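Local coordinates for protein thymidylate synthase (Enterobacteria phage T4, PDB 1TIS) that catalyses the reductive methylation of dUMP to dTMP, with 5,10-methylenetetrahydrofolate supplying the one-carbon unit and leaving as dihydrofolate, as a homodimer of the thymidylate synthase family, at residues N70-I75 / G83-D88. Numbering follows the deposited sequence.
Sequences NDLRLI and GKTVWD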
ATOM      1  N   ASN A  70     -19.846  17.787  12.926  1.00 17.27           N
ATOM      2  CA  ASN A  70     -20.124  19.223  13.000  1.00 25.55           C
ATOM      3  C   ASN A  70     -18.866  20.063  12.787  1.00 26.12           C
ATOM      4  O   ASN A  70     -18.913  21.165  12.239  1.00 28.15           O
ATOM      5  CB  ASN A  70     -20.660  19.687  14.334  1.00 35.37           C
ATOM      6  CG  ASN A  70     -21.892  18.987  14.878  1.00 44.61           C
ATOM      7  OD1 ASN A  70     -21.798  17.854  15.370  1.00 46.43           O
ATOM      8  ND2 ASN A  70     -23.061  19.635  14.834  1.00 48.18           N
ATOM      9  N   ASP A  71     -17.690  19.565  13.154  1.00 24.16           N
ATOM     10  CA  ASP A  71     -16.477  20.316  12.936  1.00 25.76           C
ATOM     11  C   ASP A  71     -16.245  20.534  11.459  1.00 25.53           C
ATOM     12  O   ASP A  71     -15.856  21.628  11.044  1.00 28.97           O
ATOM     13  CB  ASP A  71     -15.277  19.592  13.499  1.00 25.74           C
ATOM     14  CG  ASP A  71     -15.256  19.532  15.010  1.00 24.49           C
ATOM     15  OD1 ASP A  71     -15.263  20.585  15.651  1.00 22.56           O
ATOM     16  OD2 ASP A  71     -15.216  18.421  15.525  1.00 25.02           O
ATOM     17  N   LEU A  72     -16.532  19.490  10.679  1.00 22.25           N
ATOM     18  CA  LEU A  72     -16.375  19.528   9.240  1.00 19.94           C
ATOM     19  C   LEU A  72     -17.384  20.586   8.780  1.00 24.54           C
ATOM     20  O   LEU A  72     -16.988  21.503   8.038  1.00 26.89           O
ATOM     21  CB  LEU A  72     -16.630  18.091   8.723  1.00  9.53           C
ATOM     22  CG  LEU A  72     -16.987  17.741   7.277  1.00  6.56           C
ATOM     23  CD1 LEU A  72     -15.989  18.308   6.281  1.00  9.90           C
ATOM     24  CD2 LEU A  72     -16.958  16.241   7.134  1.00  2.00           C
ATOM     25  N   ARG A  73     -18.631  20.581   9.292  1.00 25.90           N
ATOM     26  CA  ARG A  73     -19.615  21.605   8.942  1.00 27.40           C
ATOM     27  C   ARG A  73     -19.050  23.002   9.153  1.00 28.99           C
ATOM     28  O   ARG A  73     -19.173  23.865   8.270  1.00 31.68           O
ATOM     29  CB  ARG A  73     -20.866  21.562   9.782  1.00 29.39           C
ATOM     30  CG  ARG A  73     -21.832  20.477   9.436  1.00 32.74           C
ATOM     31  CD  ARG A  73     -23.143  20.764  10.138  1.00 30.08           C
ATOM     32  NE  ARG A  73     -24.033  19.660   9.866  1.00 33.75           N
ATOM     33  CZ  ARG A  73     -24.241  18.673  10.744  1.00 36.86           C
ATOM     34  NH1 ARG A  73     -23.699  18.666  11.970  1.00 35.94           N
ATOM     35  NH2 ARG A  73     -25.051  17.680  10.380  1.00 37.75           N
ATOM     36  N   LEU A  74     -18.378  23.225  10.289  1.00 24.92           N
ATOM     37  CA  LEU A  74     -17.759  24.500  10.574  1.00 21.53           C
ATOM     38  C   LEU A  74     -16.747  24.874   9.473  1.00 21.05           C
ATOM     39  O   LEU A  74     -16.790  26.004   8.982  1.00 21.66           O
ATOM     40  CB  LEU A  74     -17.149  24.357  11.973  1.00 17.67           C
ATOM     41  CG  LEU A  74     -16.341  25.382  12.776  1.00 19.36           C
ATOM     42  CD1 LEU A  74     -14.935  25.324  12.244  1.00 22.51           C
ATOM     43  CD2 LEU A  74     -16.957  26.776  12.746  1.00 15.79           C
ATOM     44  N   ILE A  75     -15.898  23.971   8.979  1.00 16.10           N
ATOM     45  CA  ILE A  75     -14.855  24.335   8.034  1.00  9.69           C
ATOM     46  C   ILE A  75     -15.474  24.670   6.676  1.00 15.80           C
ATOM     47  O   ILE A  75     -15.127  25.660   5.995  1.00 14.56           O
ATOM     48  CB  ILE A  75     -13.826  23.145   7.943  1.00  9.46           C
ATOM     49  CG1 ILE A  75     -13.191  22.916   9.308  1.00  7.82           C
ATOM     50  CG2 ILE A  75     -12.681  23.462   6.971  1.00 13.97           C
ATOM     51  CD1 ILE A  75     -12.216  21.740   9.458  1.00  2.64           C
ATOM     52  N   GLY A  83     -26.016  23.045   6.689  1.00 26.47           N
ATOM     53  CA  GLY A  83     -25.234  22.642   5.535  1.00 26.88           C
ATOM     54  C   GLY A  83     -24.944  21.145   5.526  1.00 25.23           C
ATOM     55  O   GLY A  83     -24.372  20.552   6.438  1.00 23.42           O
ATOM     56  N   LYS A  84     -25.361  20.477   4.469  1.00 28.16           N
ATOM     57  CA  LYS A  84     -25.051  19.065   4.346  1.00 33.15           C
ATOM     58  C   LYS A  84     -23.558  18.991   4.122  1.00 29.93           C
ATOM     59  O   LYS A  84     -22.892  20.014   3.894  1.00 29.16           O
ATOM     60  CB  LYS A  84     -25.803  18.395   3.157  1.00 39.10           C
ATOM     61  CG  LYS A  84     -25.691  19.202   1.877  1.00 47.04           C
ATOM     62  CD  LYS A  84     -26.254  18.586   0.608  1.00 48.60           C
ATOM     63  CE  LYS A  84     -25.910  19.552  -0.550  1.00 50.23           C
ATOM     64  NZ  LYS A  84     -24.486  19.898  -0.617  1.00 49.01           N
ATOM     65  N   THR A  85     -23.115  17.746   4.196  1.00 29.87           N
ATOM     66  CA  THR A  85     -21.728  17.402   4.070  1.00 33.71           C
ATOM     67  C   THR A  85     -21.624  15.895   3.834  1.00 30.52           C
ATOM     68  O   THR A  85     -22.447  15.081   4.258  1.00 35.27           O
ATOM     69  CB  THR A  85     -20.973  17.859   5.350  1.00 35.13           C
ATOM     70  OG1 THR A  85     -19.733  18.329   4.839  1.00 37.00           O
ATOM     71  CG2 THR A  85     -20.707  16.797   6.401  1.00 36.84           C
ATOM     72  N   VAL A  86     -20.547  15.614   3.108  1.00 24.98           N
ATOM     73  CA  VAL A  86     -20.087  14.314   2.644  1.00 18.34           C
ATOM     74  C   VAL A  86     -20.156  13.127   3.610  1.00 21.67           C
ATOM     75  O   VAL A  86     -20.239  11.987   3.150  1.00 19.45           O
ATOM     76  CB  VAL A  86     -18.624  14.484   2.124  1.00 15.56           C
ATOM     77  CG1 VAL A  86     -18.684  14.899   0.668  1.00 11.39           C
ATOM     78  CG2 VAL A  86     -17.834  15.537   2.942  1.00  8.07           C
ATOM     79  N   TRP A  87     -20.085  13.324   4.937  1.00 19.05           N
ATOM     80  CA  TRP A  87     -20.185  12.195   5.835  1.00 21.46           C
ATOM     81  C   TRP A  87     -21.546  12.128   6.508  1.00 24.27           C
ATOM     82  O   TRP A  87     -21.832  11.166   7.215  1.00 25.13           O
ATOM     83  CB  TRP A  87     -19.076  12.252   6.911  1.00 22.89           C
ATOM     84  CG  TRP A  87     -17.685  11.783   6.449  1.00 17.30           C
ATOM     85  CD1 TRP A  87     -16.892  12.678   5.813  1.00 16.19           C
ATOM     86  CD2 TRP A  87     -17.065  10.546   6.620  1.00 15.61           C
ATOM     87  NE1 TRP A  87     -15.785  12.033   5.596  1.00 17.44           N
ATOM     88  CE2 TRP A  87     -15.837  10.786   6.050  1.00 12.30           C
ATOM     89  CE3 TRP A  87     -17.279   9.279   7.145  1.00 20.01           C
ATOM     90  CZ2 TRP A  87     -14.832   9.848   5.980  1.00  8.59           C
ATOM     91  CZ3 TRP A  87     -16.276   8.314   7.088  1.00 14.68           C
ATOM     92  CH2 TRP A  87     -15.068   8.600   6.510  1.00 10.34           C
ATOM     93  N   ASP A  88     -22.469  13.058   6.267  1.00 27.49           N
ATOM     94  CA  ASP A  88     -23.775  13.054   6.913  1.00 27.93           C
ATOM     95  C   ASP A  88     -24.604  11.793   6.789  1.00 28.93           C
ATOM     96  O   ASP A  88     -24.932  11.142   7.790  1.00 25.61           O
ATOM     97  CB  ASP A  88     -24.601  14.200   6.391  1.00 25.70           C
ATOM     98  CG  ASP A  88     -24.183  15.539   6.948  1.00 23.18           C
ATOM     99  OD1 ASP A  88     -23.799  15.659   8.111  1.00 22.98           O
ATOM    100  OD2 ASP A  88     -24.275  16.482   6.192  1.00 23.52           O
TER
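Asp88 and Arg73 form the salt bridge between segments 70-75 and 83-88, running from helix 69-77 to the start of helix 88-95: Asp88 OD1 lies 3.3 Å from Arg73 NH2. The carboxylate and guanidinium planes are only 22° apart, yet OD1 is clearly displaced from the plane of the guanidinium, whose N-H groups are therefore not directed at it, which makes this a charge-only salt bridge. The Arg73 chain, extended from CG to NE, carries the guanidinium beyond the helix surface to the carboxylate. On the way it passes the carbonyl of Gly83, whose O approaches the rim of the group roughly in plane, 3.6 Å from Arg73 NE and not hydrogen-bonded to it. The other carboxylate oxygen of Asp88, OD2, turns back to the preceding loop and accepts a weak hydrogen bond from Thr85 N; a type I turn from Thr85 to Asp88 brings the two together.

Leu72 supplies the apolar half. A chi1 of 161° swings its branches toward the turn: CD2 is 3.9 Å from Thr85 CG2 and 3.8 Å from Trp87 CD1, the Leu72 and Trp87 side chains meeting at about a right angle. Trp61 of helix 53-64 touches Leu72 and packs edge-to-face with Trp87, whose NE1 is hydrogen-bonded to Glu58. The Trp87 side chain is about 8 Å from that of Cys156, the nucleophile by similarity. With no hydrogen bond crossing between the two segments, their association probably rests on charge attraction at Arg73 and apolar contact at Leu72.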